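Local coordinates for protein phosphoacetylglucosamine mutase (Aspergillus lentulus, PDB 5O9X) that probably interconverts N-acetylglucosamine 6-phosphate and N-acetylglucosamine 1-phosphate, as a member of the phosphohexomutase family, and here holds glucose 1,6-bisphosphate in its active-site cleft, at residues F25-A30 / A94-L99; Y44-L49 / N76-V81; C216-G221 / F255-D260; R279-D284 / D288-Y293. The protein carries 1 engineered substitution. All coordinates share one frame; numbering follows the deposited sequence.

Interaction 1: F25-A30 / A94-L99; sequences FQYGTA and AYATKL. With G16 (1,6-di-O-phosphono-alpha-D-glucopyranose), chain B.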
# COMPACT_ATOMS: atom_id res chain seq x y z
N PHE A 25 2.38 19.13 -12.69
CA PHE A 25 2.19 18.11 -11.66
C PHE A 25 1.18 17.06 -12.10
O PHE A 25 0.25 17.37 -12.83
CB PHE A 25 1.75 18.77 -10.35
CG PHE A 25 2.66 19.85 -9.90
CD1 PHE A 25 3.94 19.55 -9.40
CD2 PHE A 25 2.26 21.20 -9.97
CE1 PHE A 25 4.80 20.55 -8.97
CE2 PHE A 25 3.14 22.22 -9.57
CZ PHE A 25 4.40 21.89 -9.05
N GLN A 26 1.40 15.80 -11.72
CA GLN A 26 0.45 14.75 -12.06
C GLN A 26 0.18 13.94 -10.79
O GLN A 26 1.07 13.79 -9.95
CB GLN A 26 0.99 13.88 -13.21
CG GLN A 26 2.46 13.53 -13.03
CD GLN A 26 3.02 12.54 -14.07
OE1 GLN A 26 3.25 12.90 -15.24
NE2 GLN A 26 3.27 11.27 -13.62
N TYR A 27 -1.03 13.39 -10.67
CA TYR A 27 -1.41 12.66 -9.46
C TYR A 27 -0.62 11.31 -9.30
O TYR A 27 -0.26 10.90 -8.19
CB TYR A 27 -2.92 12.44 -9.44
CG TYR A 27 -3.47 12.06 -8.10
CD1 TYR A 27 -3.83 13.05 -7.16
CD2 TYR A 27 -3.67 10.70 -7.77
CE1 TYR A 27 -4.36 12.69 -5.94
CE2 TYR A 27 -4.24 10.33 -6.54
CZ TYR A 27 -4.57 11.32 -5.63
OH TYR A 27 -5.09 11.03 -4.38
N GLY A 28 -0.32 10.64 -10.40
CA GLY A 28 0.57 9.45 -10.34
C GLY A 28 -0.18 8.25 -9.76
O GLY A 28 -1.43 8.21 -9.67
N THR A 29 0.58 7.26 -9.36
CA THR A 29 0.02 5.99 -8.91
C THR A 29 -0.74 6.18 -7.59
O THR A 29 -1.81 5.53 -7.38
CB THR A 29 1.19 5.01 -8.72
OG1 THR A 29 1.86 4.84 -9.97
CG2 THR A 29 0.71 3.62 -8.29
N ALA A 30 -0.13 6.95 -6.67
CA ALA A 30 -0.65 7.09 -5.27
C ALA A 30 -0.80 8.54 -4.77
O ALA A 30 -0.92 8.75 -3.57
CB ALA A 30 0.25 6.30 -4.30
N ALA A 94 -8.40 14.01 -11.30
CA ALA A 94 -8.41 15.16 -12.24
C ALA A 94 -8.66 16.50 -11.60
O ALA A 94 -8.04 17.51 -12.01
CB ALA A 94 -9.42 14.97 -13.39
N TYR A 95 -9.59 16.57 -10.66
CA TYR A 95 -9.81 17.83 -9.96
C TYR A 95 -8.54 18.25 -9.17
O TYR A 95 -8.15 19.43 -9.16
CB TYR A 95 -10.96 17.71 -8.99
CG TYR A 95 -12.26 17.21 -9.57
CD1 TYR A 95 -12.68 17.60 -10.87
CD2 TYR A 95 -13.12 16.42 -8.80
CE1 TYR A 95 -13.89 17.15 -11.40
CE2 TYR A 95 -14.34 15.99 -9.31
CZ TYR A 95 -14.73 16.36 -10.60
OH TYR A 95 -15.92 15.89 -11.09
N ALA A 96 -7.91 17.27 -8.49
CA ALA A 96 -6.70 17.62 -7.71
C ALA A 96 -5.68 18.20 -8.63
O ALA A 96 -5.00 19.16 -8.28
CB ALA A 96 -6.16 16.39 -7.03
N THR A 97 -5.52 17.56 -9.80
CA THR A 97 -4.47 17.92 -10.75
C THR A 97 -4.76 19.31 -11.35
O THR A 97 -3.83 20.08 -11.65
CB THR A 97 -4.38 16.84 -11.84
OG1 THR A 97 -4.11 15.60 -11.22
CG2 THR A 97 -3.34 17.12 -12.91
N LYS A 98 -6.05 19.66 -11.47
CA LYS A 98 -6.39 20.99 -12.00
C LYS A 98 -6.01 22.03 -10.95
O LYS A 98 -5.41 23.04 -11.28
CB LYS A 98 -7.89 21.01 -12.32
CG LYS A 98 -8.40 22.32 -12.90
CD LYS A 98 -9.92 22.44 -12.68
CE LYS A 98 -10.72 21.61 -13.68
NZ LYS A 98 -11.03 22.44 -14.87
N LEU A 99 -6.34 21.80 -9.67
CA LEU A 99 -5.95 22.76 -8.67
C LEU A 99 -4.42 22.88 -8.57
O LEU A 99 -3.88 23.99 -8.44
CB LEU A 99 -6.55 22.44 -7.29
CG LEU A 99 -8.02 22.73 -7.06
CD1 LEU A 99 -8.55 21.93 -5.87
CD2 LEU A 99 -8.22 24.25 -6.86
C1 G16 B . 2.93 3.12 -4.39
C2 G16 B . 1.56 2.49 -4.63
C3 G16 B . 1.73 0.98 -5.01
C4 G16 B . 2.64 0.74 -6.20
C5 G16 B . 3.98 1.39 -5.90
C6 G16 B . 4.91 1.49 -7.09
O1 G16 B . 3.56 2.48 -3.28
O2 G16 B . 0.64 2.64 -3.50
O3 G16 B . 0.47 0.47 -5.15
O4 G16 B . 2.91 -0.70 -6.50
O5 G16 B . 3.84 2.79 -5.58
O6 G16 B . 4.20 2.32 -8.12
P G16 B . 5.00 2.70 -9.49
O1P G16 B . 5.59 1.41 -10.09
O2P G16 B . 6.16 3.64 -9.10
O3P G16 B . 4.03 3.48 -10.40
P' G16 B . 4.01 3.27 -1.93
O1X G16 B . 2.96 4.39 -1.66
O2X G16 B . 5.35 4.01 -2.26
O3X G16 B . 4.29 2.27 -0.86
O HOH W 1 -2.63 13.65 -12.96
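T97 and Y27 bury the most surface in this contact, with A96 next. The evidence for a polar link between the segments is a single water: Y27 N donates to it at 2.8 Å, and the water donates in turn to T97 OG1 at 3.0 Å. The same hydroxyl bonds to E93 O one turn back in its own helix, so T97 OG1 has two hydrogen-bond partners, the water and E93 O. The first torsion of T97 accounts for both halves of its role. With chi1 at -58°, OG1 lies beside the backbone N and CG2 is anti to it, which sends the methyl group to F25 O, 3.6 Å from T97 CG2. T97 OG1 also comes within 3.8 Å of Y27 CB, a packing distance.

Helix 91-101 follows strand 75-81 in the first alpha/beta/alpha domain of the phosphohexomutase fold, and the loop 25-30 passes along it on the way from helix 4-14 to strand 32-35. Apolar packing extends the contact beyond the water. The Y27 ring, carried anti to its backbone N (chi1 -164°), brings CD1 to 4.1 Å from A96 CB, the methyl group approaching obliquely. F32 meets the same tyrosine edge-to-face and also touches A96 and T97.

Two residues beyond Y27 the loop enters the ligand pocket. T29 OG1 donates a 2.6 Å hydrogen bond to O3P of the 6-phosphate of the bound bisphosphate, while A30 CB lies 3.8 Å from its O2 hydroxyl. K364 NZ hydrogen-bonds T29 O.

Interaction 2: Y44-L49 / N76-V81; sequences YAVGLL and NGVKLV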
# COMPACT_ATOMS: atom_id res chain seq x y z
N TYR A 44 -0.85 22.97 -0.80
CA TYR A 44 -1.87 24.03 -0.63
C TYR A 44 -3.10 23.67 -1.47
O TYR A 44 -4.20 23.69 -0.97
CB TYR A 44 -1.30 25.39 -1.06
CG TYR A 44 -2.21 26.52 -0.73
CD1 TYR A 44 -2.31 26.98 0.58
CD2 TYR A 44 -3.08 27.03 -1.70
CE1 TYR A 44 -3.21 27.99 0.91
CE2 TYR A 44 -3.98 28.06 -1.38
CZ TYR A 44 -4.02 28.54 -0.09
OH TYR A 44 -4.93 29.53 0.23
N ALA A 45 -2.89 23.29 -2.73
CA ALA A 45 -3.97 22.83 -3.62
C ALA A 45 -4.75 21.63 -3.05
O ALA A 45 -6.02 21.56 -3.08
CB ALA A 45 -3.38 22.44 -4.97
N VAL A 46 -3.99 20.68 -2.51
CA VAL A 46 -4.63 19.53 -1.87
C VAL A 46 -5.54 19.90 -0.67
O VAL A 46 -6.58 19.26 -0.46
CB VAL A 46 -3.57 18.44 -1.50
CG1 VAL A 46 -4.22 17.33 -0.69
CG2 VAL A 46 -2.98 17.82 -2.78
N GLY A 47 -5.14 20.93 0.10
CA GLY A 47 -5.97 21.39 1.23
C GLY A 47 -7.33 21.91 0.67
O GLY A 47 -8.40 21.61 1.18
N LEU A 48 -7.25 22.68 -0.39
CA LEU A 48 -8.47 23.11 -1.13
C LEU A 48 -9.35 21.95 -1.60
O LEU A 48 -10.57 21.95 -1.31
CB LEU A 48 -8.01 23.99 -2.28
CG LEU A 48 -7.79 25.49 -1.99
CD1 LEU A 48 -7.28 25.90 -0.62
CD2 LEU A 48 -6.99 26.13 -3.10
N LEU A 49 -8.76 20.96 -2.25
CA LEU A 49 -9.48 19.76 -2.70
C LEU A 49 -10.12 18.96 -1.55
O LEU A 49 -11.28 18.56 -1.67
CB LEU A 49 -8.57 18.87 -3.52
CG LEU A 49 -9.45 17.80 -4.20
CD1 LEU A 49 -10.27 18.37 -5.35
CD2 LEU A 49 -8.62 16.67 -4.68
N ASN A 76 8.77 14.02 -0.80
CA ASN A 76 7.60 13.91 0.02
C ASN A 76 6.39 13.87 -0.91
O ASN A 76 6.57 13.78 -2.17
CB ASN A 76 7.50 15.01 1.11
CG ASN A 76 6.85 14.48 2.40
OD1 ASN A 76 6.07 13.51 2.32
ND2 ASN A 76 7.19 15.05 3.60
N GLY A 77 5.21 13.82 -0.36
CA GLY A 77 4.04 13.68 -1.21
C GLY A 77 2.81 13.78 -0.38
O GLY A 77 2.83 13.91 0.85
N VAL A 78 1.67 13.71 -1.05
CA VAL A 78 0.40 13.92 -0.31
C VAL A 78 -0.64 13.06 -0.94
O VAL A 78 -0.92 13.26 -2.16
CB VAL A 78 -0.17 15.37 -0.40
CG1 VAL A 78 -1.02 15.66 0.79
CG2 VAL A 78 0.89 16.40 -0.46
N LYS A 79 -1.12 12.11 -0.13
CA LYS A 79 -2.23 11.17 -0.42
C LYS A 79 -3.60 11.51 0.18
O LYS A 79 -3.70 11.69 1.42
CB LYS A 79 -1.86 9.83 0.18
CG LYS A 79 -2.49 8.76 -0.65
CD LYS A 79 -2.07 7.38 -0.23
CE LYS A 79 -2.87 6.95 0.97
NZ LYS A 79 -2.51 5.54 1.21
N LEU A 80 -4.66 11.56 -0.65
CA LEU A 80 -6.02 11.74 -0.10
C LEU A 80 -6.75 10.42 0.31
O LEU A 80 -6.64 9.39 -0.36
CB LEU A 80 -6.85 12.62 -0.99
CG LEU A 80 -6.23 14.02 -0.96
CD1 LEU A 80 -5.70 14.38 -2.35
CD2 LEU A 80 -7.31 14.97 -0.47
N VAL A 81 -7.51 10.49 1.40
CA VAL A 81 -8.22 9.34 1.98
C VAL A 81 -9.72 9.69 2.06
O VAL A 81 -10.09 10.62 2.73
CB VAL A 81 -7.70 8.94 3.40
CG1 VAL A 81 -8.41 7.64 3.88
CG2 VAL A 81 -6.19 8.73 3.37
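V46 of helix 40-56 reaches the strand 76-81 at both V78 and L80, and its course from CB outward traces most of the contact. V46 CB itself stands back, 4.4 Å from V78 CG1. Beyond it the two branches part. V46 CG1 is anti to the backbone N (chi1 173°) and makes the main approach: V46 CG1 lies 3.7 Å from L80 CD1 and 3.9 Å from L80 CG, so it rests against the fork of the leucine and not merely against one methyl group. The same V46 CG1 stands 3.9 Å from V78 CG1, bridging two residues that both point to the helix-facing side of the strand. V46 CG2 is anti to the carbonyl carbon and stays farther away, V46 CG2 being 4.4 Å from L80 CD1. V46 and L80 run alongside each other in opposite senses, each reaching past the other. One turn along the helix, L49 CD2 adds a looser apolar touch to L80 CD1.

All of these are carbon-to-carbon distances, and the four residues are buried, which identifies the contact as helix-on-sheet packing. The short axes are 9.9 Å apart and only 5° from parallel. Strand 75-81 runs between strands 32-35 and 61-66, antiparallel to both, in the mixed sheet of domain I. Helix 91-101 packs on the helix side of the contact, touching A45 and L49, and helix 138-151 reaches Y44 and L48; helix 164-176 instead meets K79 and V81, on the other face, giving the alpha/beta/alpha layering.

Interaction 3: C216-G221 / F255-D260; sequences CANGVG and FECGAD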
# COMPACT_ATOMS: atom_id res chain seq x y z
N CYS A 216 12.56 -1.87 10.23
CA CYS A 216 11.48 -0.86 10.20
C CYS A 216 11.88 0.37 9.37
O CYS A 216 11.24 1.49 9.47
CB CYS A 216 11.02 -0.45 11.61
SG CYS A 216 10.25 -1.82 12.52
N ALA A 217 12.86 0.15 8.49
CA ALA A 217 13.18 1.12 7.43
C ALA A 217 13.61 2.49 7.95
O ALA A 217 13.64 3.51 7.19
CB ALA A 217 11.96 1.24 6.41
N ASN A 218 13.97 2.53 9.25
CA ASN A 218 14.26 3.84 10.00
C ASN A 218 13.09 4.83 9.88
O ASN A 218 13.31 6.06 9.82
CB ASN A 218 15.56 4.48 9.49
CG ASN A 218 16.75 3.57 9.66
OD1 ASN A 218 17.52 3.23 8.66
ND2 ASN A 218 16.91 3.10 10.87
N GLY A 219 11.86 4.28 9.76
CA GLY A 219 10.66 5.12 9.63
C GLY A 219 9.73 5.04 10.83
O GLY A 219 10.01 4.33 11.80
N VAL A 220 8.55 5.69 10.68
CA VAL A 220 7.53 5.82 11.68
C VAL A 220 7.02 4.42 12.11
O VAL A 220 6.64 4.25 13.26
CB VAL A 220 6.32 6.66 11.16
CG1 VAL A 220 5.65 6.05 9.92
CG2 VAL A 220 5.42 7.02 12.32
N GLY A 221 7.15 3.43 11.25
CA GLY A 221 6.72 2.08 11.70
C GLY A 221 7.50 1.52 12.86
O GLY A 221 6.96 0.67 13.57
N PHE A 255 16.95 3.67 3.73
CA PHE A 255 18.31 3.79 3.20
C PHE A 255 19.04 2.53 3.47
O PHE A 255 19.25 2.21 4.62
CB PHE A 255 19.08 5.05 3.73
CG PHE A 255 20.52 5.11 3.24
CD1 PHE A 255 20.82 5.53 1.92
CD2 PHE A 255 21.56 4.68 4.07
CE1 PHE A 255 22.16 5.53 1.47
CE2 PHE A 255 22.88 4.66 3.63
CZ PHE A 255 23.17 5.07 2.32
N GLU A 256 19.35 1.77 2.43
CA GLU A 256 19.97 0.43 2.61
C GLU A 256 19.18 -0.53 3.52
O GLU A 256 19.76 -1.46 4.15
CB GLU A 256 21.43 0.55 3.01
CG GLU A 256 22.15 1.46 2.01
CD GLU A 256 23.67 1.37 2.12
OE1 GLU A 256 24.18 1.12 3.22
OE2 GLU A 256 24.35 1.57 1.12
N CYS A 257 17.88 -0.30 3.59
CA CYS A 257 16.99 -1.18 4.38
C CYS A 257 15.54 -0.82 3.99
O CYS A 257 15.32 0.16 3.22
CB CYS A 257 17.16 -1.04 5.91
SG CYS A 257 16.77 0.62 6.54
N GLY A 258 14.59 -1.60 4.50
CA GLY A 258 13.16 -1.32 4.17
C GLY A 258 12.74 -2.32 3.05
O GLY A 258 13.56 -2.83 2.32
N ALA A 259 11.43 -2.50 2.90
CA ALA A 259 10.86 -3.56 1.99
C ALA A 259 11.28 -3.22 0.59
O ALA A 259 11.46 -4.10 -0.19
CB ALA A 259 9.32 -3.52 2.06
N ASP A 260 11.34 -1.94 0.23
CA ASP A 260 11.67 -1.66 -1.22
C ASP A 260 13.13 -2.04 -1.60
O ASP A 260 13.43 -2.65 -2.63
CB ASP A 260 11.43 -0.16 -1.53
CG ASP A 260 11.75 0.13 -2.99
OD1 ASP A 260 11.05 -0.44 -3.87
OD2 ASP A 260 12.76 0.87 -3.25
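A217 and G258 pass close by each other, their CA atoms 4.1 Å apart, and A217 CB rests on G258 CA at 3.6 Å. The methyl group runs past the other segment, not straight into it, and the glycine offers a bare backbone to receive it. C257 behaves differently: its CB points at the turn, and chi1 of 62° puts SG between the backbone N and the carbonyl carbon, the crowded position. From there C257 SG reaches A217 CA at 3.7 Å, beside the A217-G258 pair. The N218 side chain sets off along the contact and turns inward, so that its end comes close to the C257 thiol.

The backbone geometry is consistent with this close approach. A type I' turn from C216 to G219, closed by G219 N to C216 O at 2.9 Å, carries A217 and N218 at positive phi, 61° for A217. G258 also has positive phi (100°) and is the N-cap of helix 259-265. Both segments belong to domain II, where the turn joins strand 212-215 to helix 221-231.

D215, just before the turn, ties the segments together with one carboxylate: OD1 accepts from A217 N and OD2 from G258 N. The direct contact is therefore van der Waals packing of a methyl group, a sulfur and a backbone carbon, while D215 supplies a polar link between the two segments. With the A217 side chain about 11 Å from the bisphosphate, the chemistry implies a buried, sterically fitted junction and not a direct ligand contact.

Interaction 4: R279-D284 / D288-Y293; sequences RCASLD and DRILYY. Unlike the reference sequence in segment 288-293: L291 (reference Val). With G16 (1,6-di-O-phosphono-alpha-D-glucopyranose), chain B.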
# COMPACT_ATOMS: atom_id res chain seq x y z
N ARG A 279 13.55 -15.90 11.25
CA ARG A 279 12.46 -15.40 10.37
C ARG A 279 12.54 -13.86 10.43
O ARG A 279 12.53 -13.30 11.54
CB ARG A 279 11.12 -15.84 10.94
CG ARG A 279 9.85 -15.44 10.14
CD ARG A 279 8.67 -16.22 10.64
NE ARG A 279 8.15 -15.82 12.01
CZ ARG A 279 8.40 -16.46 13.17
NH1 ARG A 279 9.23 -17.51 13.21
NH2 ARG A 279 7.87 -16.01 14.30
N CYS A 280 12.63 -13.20 9.25
CA CYS A 280 12.71 -11.72 9.20
C CYS A 280 11.60 -11.13 8.35
O CYS A 280 11.04 -11.80 7.47
CB CYS A 280 14.04 -11.32 8.56
SG CYS A 280 15.49 -11.93 9.51
N ALA A 281 11.39 -9.82 8.51
CA ALA A 281 10.50 -9.07 7.60
C ALA A 281 10.98 -7.64 7.52
O ALA A 281 11.73 -7.17 8.39
CB ALA A 281 9.07 -9.14 8.10
N SER A 282 10.61 -6.95 6.45
CA SER A 282 10.95 -5.53 6.34
C SER A 282 9.69 -4.75 6.04
O SER A 282 8.93 -5.14 5.17
CB SER A 282 11.89 -5.37 5.16
OG SER A 282 13.24 -5.67 5.54
N LEU A 283 9.46 -3.66 6.79
CA LEU A 283 8.42 -2.70 6.47
C LEU A 283 9.05 -1.63 5.59
O LEU A 283 10.24 -1.61 5.41
CB LEU A 283 8.00 -1.96 7.78
CG LEU A 283 7.47 -2.87 8.89
CD1 LEU A 283 7.07 -2.05 10.12
CD2 LEU A 283 6.28 -3.71 8.36
N ASP A 284 8.26 -0.71 5.07
CA ASP A 284 8.89 0.47 4.43
C ASP A 284 8.69 1.70 5.30
O ASP A 284 8.21 1.58 6.44
CB ASP A 284 8.47 0.64 2.93
CG ASP A 284 7.04 1.03 2.78
OD1 ASP A 284 6.27 0.91 3.80
OD2 ASP A 284 6.66 1.47 1.65
N ASP A 288 3.55 0.75 5.00
CA ASP A 288 2.46 0.25 4.24
C ASP A 288 2.84 -0.82 3.21
O ASP A 288 2.06 -1.14 2.29
CB ASP A 288 1.69 1.42 3.62
CG ASP A 288 0.20 1.07 3.46
OD1 ASP A 288 -0.31 0.15 4.18
OD2 ASP A 288 -0.38 1.64 2.57
N ARG A 289 4.03 -1.37 3.39
CA ARG A 289 4.48 -2.58 2.65
C ARG A 289 5.13 -3.48 3.67
O ARG A 289 5.83 -2.98 4.57
CB ARG A 289 5.57 -2.21 1.63
CG ARG A 289 5.07 -1.34 0.49
CD ARG A 289 6.26 -1.14 -0.47
NE ARG A 289 5.92 -0.14 -1.50
CZ ARG A 289 6.67 0.07 -2.58
NH1 ARG A 289 7.80 -0.61 -2.73
NH2 ARG A 289 6.36 1.00 -3.45
N ILE A 290 4.97 -4.80 3.48
CA ILE A 290 5.80 -5.74 4.25
C ILE A 290 6.27 -6.87 3.32
O ILE A 290 5.47 -7.37 2.54
CB ILE A 290 5.07 -6.30 5.45
CG1 ILE A 290 6.01 -7.22 6.29
CG2 ILE A 290 3.71 -6.88 5.07
CD1 ILE A 290 5.47 -7.48 7.65
N LEU A 291 7.54 -7.24 3.40
CA LEU A 291 7.90 -8.63 3.07
C LEU A 291 8.71 -9.37 3.99
O LEU A 291 9.27 -8.80 4.88
CB LEU A 291 8.55 -8.82 1.79
CG LEU A 291 9.45 -8.05 1.03
CD1 LEU A 291 8.17 -7.48 0.38
CD2 LEU A 291 10.34 -7.32 2.01
N TYR A 292 8.75 -10.67 3.77
CA TYR A 292 9.42 -11.58 4.69
C TYR A 292 10.60 -12.16 3.97
O TYR A 292 10.62 -12.19 2.73
CB TYR A 292 8.41 -12.77 5.00
CG TYR A 292 7.65 -12.56 6.34
CD1 TYR A 292 6.55 -11.64 6.39
CD2 TYR A 292 8.07 -13.22 7.50
CE1 TYR A 292 5.85 -11.41 7.60
CE2 TYR A 292 7.36 -13.06 8.74
CZ TYR A 292 6.26 -12.13 8.77
OH TYR A 292 5.50 -11.96 9.92
N TYR A 293 11.57 -12.72 4.73
CA TYR A 293 12.74 -13.33 4.12
C TYR A 293 13.51 -14.01 5.25
O TYR A 293 13.24 -13.79 6.44
CB TYR A 293 13.67 -12.29 3.41
CG TYR A 293 13.97 -11.07 4.26
CD1 TYR A 293 15.19 -10.98 5.07
CD2 TYR A 293 13.06 -9.99 4.27
CE1 TYR A 293 15.44 -9.83 5.83
CE2 TYR A 293 13.32 -8.84 5.01
CZ TYR A 293 14.49 -8.78 5.81
OH TYR A 293 14.72 -7.60 6.52
C1 G16 B . 2.93 3.12 -4.39
C2 G16 B . 1.56 2.49 -4.63
C3 G16 B . 1.73 0.98 -5.01
C4 G16 B . 2.64 0.74 -6.20
C5 G16 B . 3.98 1.39 -5.90
C6 G16 B . 4.91 1.49 -7.09
O1 G16 B . 3.56 2.48 -3.28
O2 G16 B . 0.64 2.64 -3.50
O3 G16 B . 0.47 0.47 -5.15
O4 G16 B . 2.91 -0.70 -6.50
O5 G16 B . 3.84 2.79 -5.58
O6 G16 B . 4.20 2.32 -8.12
P G16 B . 5.00 2.70 -9.49
O1P G16 B . 5.59 1.41 -10.09
O2P G16 B . 6.16 3.64 -9.10
O3P G16 B . 4.03 3.48 -10.40
P' G16 B . 4.01 3.27 -1.93
O1X G16 B . 2.96 4.39 -1.66
O2X G16 B . 5.35 4.01 -2.26
O3X G16 B . 4.29 2.27 -0.86
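C280 and Y293 form a hydrogen-bonded antiparallel pair: C280 N meets Y293 O and Y293 N meets C280 O, each at 2.9 Å. S282 and L291 make the second such pair.

Ring contacts lie on both faces of the hairpin. A281 CB sits over the centre of the Y292 ring, 3.9 Å from its centroid and 8° off the normal, a CH-pi contact. On the other face, C280 CB covers the Y293 ring toward its rim, and the hydroxyls S282 OG and Y293 OH lie 2.6 Å apart; S282 OG also bonds D215. R279 lies alongside Y292 with CG at the ring edge; E436 binds both polar ends.

The two strands are a beta hairpin in the mixed sheet of domain II, and its connection bears the D-G-D-A-D-R sequence, the metal-binding loop of this family in its relatives.

At that connection D284 OD1 accepts D288 N at 3.0 Å and, weakly, R289 N, fixing the bend. D284 OD2 lies 3.6 Å from R289 NE, a long salt bridge in which OD2 sits well out of the guanidinium plane and no N-H points at it.

The extended R289 chain sends NE to O3X of the 1-phosphate at 3.0 Å, and NH2 gives a nearly straight bond (167°) to the ester oxygen O1, 3.2 Å away. H70 and H384 also touch the R289 side chain.

How the interactions relate
All four contacts are buried, yet they form two clusters. Interactions 1 and 2 share domain I and touch directly, A96 CB lying 3.4 Å from L49 CD2; interaction 2 is purely apolar, whereas interaction 1 adds a water bridge. Interactions 3 and 4 share domain II: A259 N lies 2.9 Å from L283 O, probably a hydrogen bond, and D260 makes a long, weak ion pair with R289. Backbone bonding between strands sets interaction 4 apart from the van der Waals fit of interaction 3. Although their centres are about 30 Å apart, interactions 1 and 4 both reach the bisphosphate, at its 6-phosphate and 1-phosphate ends respectively.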